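Local atomic coordinates of transcriptional regulator (Pyrococcus horikoshii, PDB entry 1UDD), a protein that is of unknown function but belongs to the TENA/THI-4/PQQC family as a TenA homologue with an almost wholly helical fold. Residues F25-Y30 against E145-K150; E37-Y42 against K157-W162. All blocks are in the same frame, centred on the assembly; numbering follows the deposited sequence.

Contact 1. Residues F25-Y30 against E145-K150; sequences FVVQLY and EYHKDK
At the break between helix 126-146 and the short helix 148-151, His147 steps out of helical geometry and turns its side chain onto helix 24-31. It is the first residue beyond helix 126-146 and the N-cap of the next helix, and its CB packs 3.5 Å from CD2 of Tyr30, with the CB of Tyr30 equally near. The two rings meet obliquely, planes at 32° and centroids 5.5 Å apart; the closest approach is made by the CB of His147 against CB, CG and CD2 of Tyr30. Farther out along the imidazole, CG1 of Val26 lies 3.7 Å from NE2 of His147, and CG2 of Val27 sits 4.0 Å from CE1 of His147; both valines cross the histidine roughly at right angles. Lys150 brings its CB to 3.6 Å from the carbonyl O of Tyr30, then runs on extended and bends at its last torsion (chi4 62°), which carries NZ to the imidazole edge for a weak hydrogen bond to ND1 of His147, 3.3 Å. Tyr146 CD2 lies over one imidazole face. The hydrogen bond from NE2 to the carbonyl O of Phe21 and the weak one at ND1 probably set the rotation of this buried imidazole, although no hydrogen bond joins the two segments themselves.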
# COMPACT_ATOMS: atom_id res chain seq x y z
N PHE A 25 -36.21 -1.18 2.53
CA PHE A 25 -35.57 -2.48 2.37
C PHE A 25 -35.31 -3.12 3.74
O PHE A 25 -35.63 -4.29 3.96
CB PHE A 25 -34.26 -2.36 1.62
CG PHE A 25 -33.74 -3.66 1.10
CD1 PHE A 25 -33.94 -4.03 -0.23
CD2 PHE A 25 -33.07 -4.54 1.94
CE1 PHE A 25 -33.48 -5.25 -0.70
CE2 PHE A 25 -32.61 -5.77 1.47
CZ PHE A 25 -32.81 -6.11 0.15
N VAL A 26 -34.73 -2.34 4.64
CA VAL A 26 -34.44 -2.83 5.98
C VAL A 26 -35.73 -3.17 6.72
O VAL A 26 -35.90 -4.29 7.23
CB VAL A 26 -33.66 -1.78 6.82
CG1 VAL A 26 -33.60 -2.23 8.26
CG2 VAL A 26 -32.24 -1.61 6.27
N VAL A 27 -36.65 -2.21 6.78
CA VAL A 27 -37.92 -2.42 7.47
C VAL A 27 -38.66 -3.62 6.91
O VAL A 27 -39.16 -4.46 7.66
CB VAL A 27 -38.83 -1.18 7.37
CG1 VAL A 27 -40.15 -1.46 8.06
CG2 VAL A 27 -38.15 0.01 8.01
N GLN A 28 -38.71 -3.73 5.59
CA GLN A 28 -39.43 -4.85 4.98
C GLN A 28 -38.73 -6.19 5.15
O GLN A 28 -39.40 -7.23 5.23
CB GLN A 28 -39.68 -4.57 3.50
CG GLN A 28 -40.79 -3.57 3.28
CD GLN A 28 -41.06 -3.32 1.82
OE1 GLN A 28 -41.01 -4.24 1.00
NE2 GLN A 28 -41.35 -2.08 1.48
N LEU A 29 -37.41 -6.17 5.21
CA LEU A 29 -36.66 -7.41 5.35
C LEU A 29 -36.94 -7.98 6.74
O LEU A 29 -37.17 -9.17 6.89
CB LEU A 29 -35.15 -7.16 5.21
CG LEU A 29 -34.25 -8.31 4.71
CD1 LEU A 29 -32.79 -7.89 4.88
CD2 LEU A 29 -34.50 -9.59 5.47
N TYR A 30 -36.93 -7.11 7.75
CA TYR A 30 -37.16 -7.55 9.12
C TYR A 30 -38.62 -7.84 9.44
O TYR A 30 -38.90 -8.68 10.30
CB TYR A 30 -36.57 -6.54 10.11
CG TYR A 30 -35.08 -6.72 10.35
CD1 TYR A 30 -34.14 -6.27 9.42
CD2 TYR A 30 -34.62 -7.40 11.47
CE1 TYR A 30 -32.76 -6.50 9.61
CE2 TYR A 30 -33.26 -7.65 11.67
CZ TYR A 30 -32.34 -7.20 10.74
OH TYR A 30 -31.00 -7.48 10.93
N GLU A 145 -31.15 -5.17 16.44
CA GLU A 145 -31.64 -4.80 17.77
C GLU A 145 -32.89 -3.94 17.61
O GLU A 145 -33.90 -4.17 18.27
CB GLU A 145 -30.55 -4.03 18.53
CG GLU A 145 -30.94 -3.50 19.91
CD GLU A 145 -31.32 -4.61 20.89
OE1 GLU A 145 -30.73 -5.70 20.79
OE2 GLU A 145 -32.19 -4.37 21.75
N TYR A 146 -32.82 -2.99 16.69
CA TYR A 146 -33.92 -2.07 16.41
C TYR A 146 -35.21 -2.76 15.94
O TYR A 146 -36.31 -2.33 16.29
CB TYR A 146 -33.49 -1.07 15.33
CG TYR A 146 -34.45 0.08 15.10
CD1 TYR A 146 -34.28 1.30 15.76
CD2 TYR A 146 -35.52 -0.04 14.22
CE1 TYR A 146 -35.14 2.38 15.54
CE2 TYR A 146 -36.39 1.03 13.99
CZ TYR A 146 -36.19 2.23 14.65
OH TYR A 146 -37.02 3.30 14.40
N HIS A 147 -35.07 -3.80 15.12
CA HIS A 147 -36.23 -4.53 14.59
C HIS A 147 -36.39 -5.92 15.20
O HIS A 147 -37.04 -6.79 14.63
CB HIS A 147 -36.10 -4.65 13.07
CG HIS A 147 -36.12 -3.34 12.35
ND1 HIS A 147 -37.27 -2.58 12.21
CD2 HIS A 147 -35.14 -2.65 11.72
CE1 HIS A 147 -36.99 -1.48 11.53
NE2 HIS A 147 -35.71 -1.50 11.22
N LYS A 148 -35.78 -6.09 16.37
CA LYS A 148 -35.79 -7.33 17.14
C LYS A 148 -37.17 -8.01 17.19
O LYS A 148 -37.31 -9.19 16.87
CB LYS A 148 -35.33 -6.99 18.55
CG LYS A 148 -34.75 -8.10 19.37
CD LYS A 148 -34.35 -7.52 20.73
CE LYS A 148 -33.24 -8.33 21.38
NZ LYS A 148 -32.83 -7.73 22.68
N ASP A 149 -38.17 -7.25 17.61
CA ASP A 149 -39.54 -7.76 17.72
C ASP A 149 -40.10 -8.24 16.39
O ASP A 149 -40.64 -9.34 16.30
CB ASP A 149 -40.44 -6.68 18.34
CG ASP A 149 -40.28 -5.32 17.66
OD1 ASP A 149 -39.13 -4.85 17.47
OD2 ASP A 149 -41.32 -4.70 17.33
N LYS A 150 -39.96 -7.42 15.35
CA LYS A 150 -40.45 -7.77 14.02
C LYS A 150 -39.79 -9.06 13.54
O LYS A 150 -40.41 -9.87 12.84
CB LYS A 150 -40.11 -6.68 12.99
CG LYS A 150 -40.75 -5.33 13.19
CD LYS A 150 -40.46 -4.47 11.95
CE LYS A 150 -41.04 -3.08 12.08
NZ LYS A 150 -40.43 -2.35 13.23

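Contact 2. Residues E37-Y42 against K157-W162; sequences EKFKFY and KIYREW
Phe39 reaches from helix 36-63 between Tyr159 and Trp162 of helix 157-164, and its ring plays a different part toward each. To Tyr159 it offers a face: CE1 of the tyrosine stands 3.5 Å from CD2 of Phe39, displaced toward the rim, in an edge-to-face pair. To Trp162 it offers an edge: CZ of Phe39 points at the face of the five-membered ring, 3.8 Å from CD1 of Trp162, and the planes are almost perpendicular at 88°. Having CG anti to the backbone N (chi1 -174°) sends the phenyl out toward helix 157-164; the segment axes come no closer than 12.3 Å. The methyl CG2 of Ile158 adds an apolar contact, 3.7 Å from CE2 of Phe39. The side chains of Tyr159 and Phe39 lie alongside each other, pointing opposite ways, with the OH of Tyr159 3.6 Å from CB of Phe39; that hydroxyl is hydrogen-bonded to the carbonyl O of Leu34. One turn beyond Phe39, the OH of Tyr42 lies at the edge of the Trp162 ring, 3.5 Å from CZ2 of Trp162, and is hydrogen-bonded to the OH of Tyr140. Leu29 and Leu90 also pack against Phe39 and Trp162. Two helices running in broadly the same direction, at 39°, are thus joined by an aromatic cluster of Phe39, Tyr159 and Trp162 within the all-helical fold of the TenA family.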
# COMPACT_ATOMS: atom_id res chain seq x y z
N GLU A 37 -37.51 -11.40 -4.29
CA GLU A 37 -36.67 -11.05 -5.43
C GLU A 37 -35.66 -9.97 -5.09
O GLU A 37 -34.54 -9.98 -5.60
CB GLU A 37 -37.52 -10.58 -6.61
CG GLU A 37 -38.14 -11.71 -7.41
CD GLU A 37 -37.12 -12.79 -7.78
OE1 GLU A 37 -36.90 -13.70 -6.95
OE2 GLU A 37 -36.54 -12.71 -8.89
N LYS A 38 -36.08 -9.03 -4.24
CA LYS A 38 -35.21 -7.95 -3.82
C LYS A 38 -34.12 -8.46 -2.89
O LYS A 38 -33.01 -7.95 -2.90
CB LYS A 38 -36.02 -6.84 -3.13
CG LYS A 38 -36.97 -6.13 -4.07
CD LYS A 38 -37.58 -4.90 -3.44
CE LYS A 38 -38.17 -4.01 -4.52
NZ LYS A 38 -38.68 -2.72 -3.98
N PHE A 39 -34.45 -9.47 -2.10
CA PHE A 39 -33.48 -10.04 -1.17
C PHE A 39 -32.38 -10.73 -1.97
O PHE A 39 -31.20 -10.60 -1.65
CB PHE A 39 -34.16 -11.04 -0.23
CG PHE A 39 -33.27 -11.58 0.86
CD1 PHE A 39 -32.64 -10.72 1.75
CD2 PHE A 39 -33.08 -12.96 1.00
CE1 PHE A 39 -31.83 -11.22 2.79
CE2 PHE A 39 -32.28 -13.47 2.03
CZ PHE A 39 -31.66 -12.59 2.93
N LYS A 40 -32.77 -11.45 -3.01
CA LYS A 40 -31.79 -12.14 -3.84
C LYS A 40 -30.84 -11.14 -4.50
O LYS A 40 -29.65 -11.41 -4.58
CB LYS A 40 -32.47 -13.00 -4.90
CG LYS A 40 -33.23 -14.18 -4.33
CD LYS A 40 -33.87 -15.00 -5.43
CE LYS A 40 -34.82 -16.05 -4.88
NZ LYS A 40 -35.41 -16.86 -5.99
N PHE A 41 -31.36 -10.01 -4.96
CA PHE A 41 -30.49 -9.01 -5.59
C PHE A 41 -29.46 -8.51 -4.57
O PHE A 41 -28.29 -8.31 -4.90
CB PHE A 41 -31.30 -7.82 -6.09
CG PHE A 41 -30.48 -6.79 -6.78
CD1 PHE A 41 -30.15 -6.93 -8.13
CD2 PHE A 41 -29.99 -5.69 -6.08
CE1 PHE A 41 -29.34 -5.99 -8.77
CE2 PHE A 41 -29.18 -4.75 -6.71
CZ PHE A 41 -28.85 -4.90 -8.06
N TYR A 42 -29.93 -8.31 -3.34
CA TYR A 42 -29.09 -7.86 -2.24
C TYR A 42 -28.05 -8.92 -1.90
O TYR A 42 -26.84 -8.62 -1.89
CB TYR A 42 -29.97 -7.55 -1.02
CG TYR A 42 -29.23 -7.46 0.30
CD1 TYR A 42 -28.31 -6.43 0.55
CD2 TYR A 42 -29.42 -8.42 1.29
CE1 TYR A 42 -27.61 -6.37 1.76
CE2 TYR A 42 -28.72 -8.38 2.49
CZ TYR A 42 -27.82 -7.35 2.72
OH TYR A 42 -27.11 -7.34 3.89
N LYS A 157 -38.88 -17.80 6.98
CA LYS A 157 -37.76 -18.47 7.65
C LYS A 157 -36.36 -18.03 7.24
O LYS A 157 -35.49 -17.89 8.10
CB LYS A 157 -37.86 -19.99 7.48
CG LYS A 157 -36.75 -20.76 8.20
CD LYS A 157 -37.08 -22.24 8.34
CE LYS A 157 -36.11 -22.94 9.29
NZ LYS A 157 -36.58 -24.29 9.73
N ILE A 158 -36.15 -17.83 5.95
CA ILE A 158 -34.84 -17.41 5.47
C ILE A 158 -34.46 -16.05 6.05
O ILE A 158 -33.33 -15.85 6.49
CB ILE A 158 -34.79 -17.34 3.92
CG1 ILE A 158 -34.85 -18.76 3.34
CG2 ILE A 158 -33.51 -16.65 3.46
CD1 ILE A 158 -34.74 -18.80 1.84
N TYR A 159 -35.42 -15.13 6.07
CA TYR A 159 -35.18 -13.81 6.63
C TYR A 159 -34.87 -13.94 8.12
O TYR A 159 -34.02 -13.23 8.64
CB TYR A 159 -36.39 -12.91 6.44
CG TYR A 159 -36.68 -12.53 5.01
CD1 TYR A 159 -35.81 -12.90 3.98
CD2 TYR A 159 -37.82 -11.81 4.69
CE1 TYR A 159 -36.09 -12.55 2.66
CE2 TYR A 159 -38.11 -11.46 3.37
CZ TYR A 159 -37.24 -11.84 2.36
OH TYR A 159 -37.54 -11.54 1.05
N ARG A 160 -35.57 -14.84 8.81
CA ARG A 160 -35.35 -15.01 10.24
C ARG A 160 -33.95 -15.53 10.51
O ARG A 160 -33.26 -15.03 11.40
CB ARG A 160 -36.37 -15.96 10.86
CG ARG A 160 -37.78 -15.42 10.96
CD ARG A 160 -38.56 -16.17 12.04
NE ARG A 160 -38.55 -17.61 11.82
CZ ARG A 160 -39.32 -18.25 10.95
NH1 ARG A 160 -40.18 -17.57 10.20
NH2 ARG A 160 -39.23 -19.56 10.81
N GLU A 161 -33.54 -16.55 9.77
CA GLU A 161 -32.22 -17.12 9.97
C GLU A 161 -31.21 -16.00 9.74
O GLU A 161 -30.35 -15.74 10.57
CB GLU A 161 -31.97 -18.25 8.96
CG GLU A 161 -33.10 -19.28 8.87
CD GLU A 161 -32.76 -20.43 7.92
OE1 GLU A 161 -31.98 -21.33 8.32
OE2 GLU A 161 -33.27 -20.43 6.78
N TRP A 162 -31.35 -15.33 8.60
CA TRP A 162 -30.48 -14.23 8.22
C TRP A 162 -30.33 -13.19 9.33
O TRP A 162 -29.23 -12.82 9.70
CB TRP A 162 -31.01 -13.54 6.96
CG TRP A 162 -30.16 -12.41 6.50
CD1 TRP A 162 -29.04 -12.50 5.71
CD2 TRP A 162 -30.30 -11.04 6.85
NE1 TRP A 162 -28.49 -11.25 5.55
CE2 TRP A 162 -29.24 -10.33 6.24
CE3 TRP A 162 -31.23 -10.33 7.63
CZ2 TRP A 162 -29.07 -8.94 6.38
CZ3 TRP A 162 -31.07 -8.94 7.77
CH2 TRP A 162 -29.99 -8.27 7.14

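Overall arrangement
From the N terminus the chain passes through 25-30 on helix 24-31 and, after a short connection, 37-42 near the start of helix 36-63. More than a hundred residues later, mostly helical, it returns at 145-150, closing the loop of contact 1, and then at 157-162, closing that of contact 2. The segments alternate, so the two loops cross rather than nest. The contact centres are 12 Å apart, on one side of the chain's centre, and they touch: Phe25 CZ packs 3.4 Å from Tyr42 CB, and Tyr30 OH lies 3.5 Å from Trp162 CZ3. The successive helices 24-31 and 36-63 are thereby tied to the region running from the end of helix 126-146 to helix 157-164.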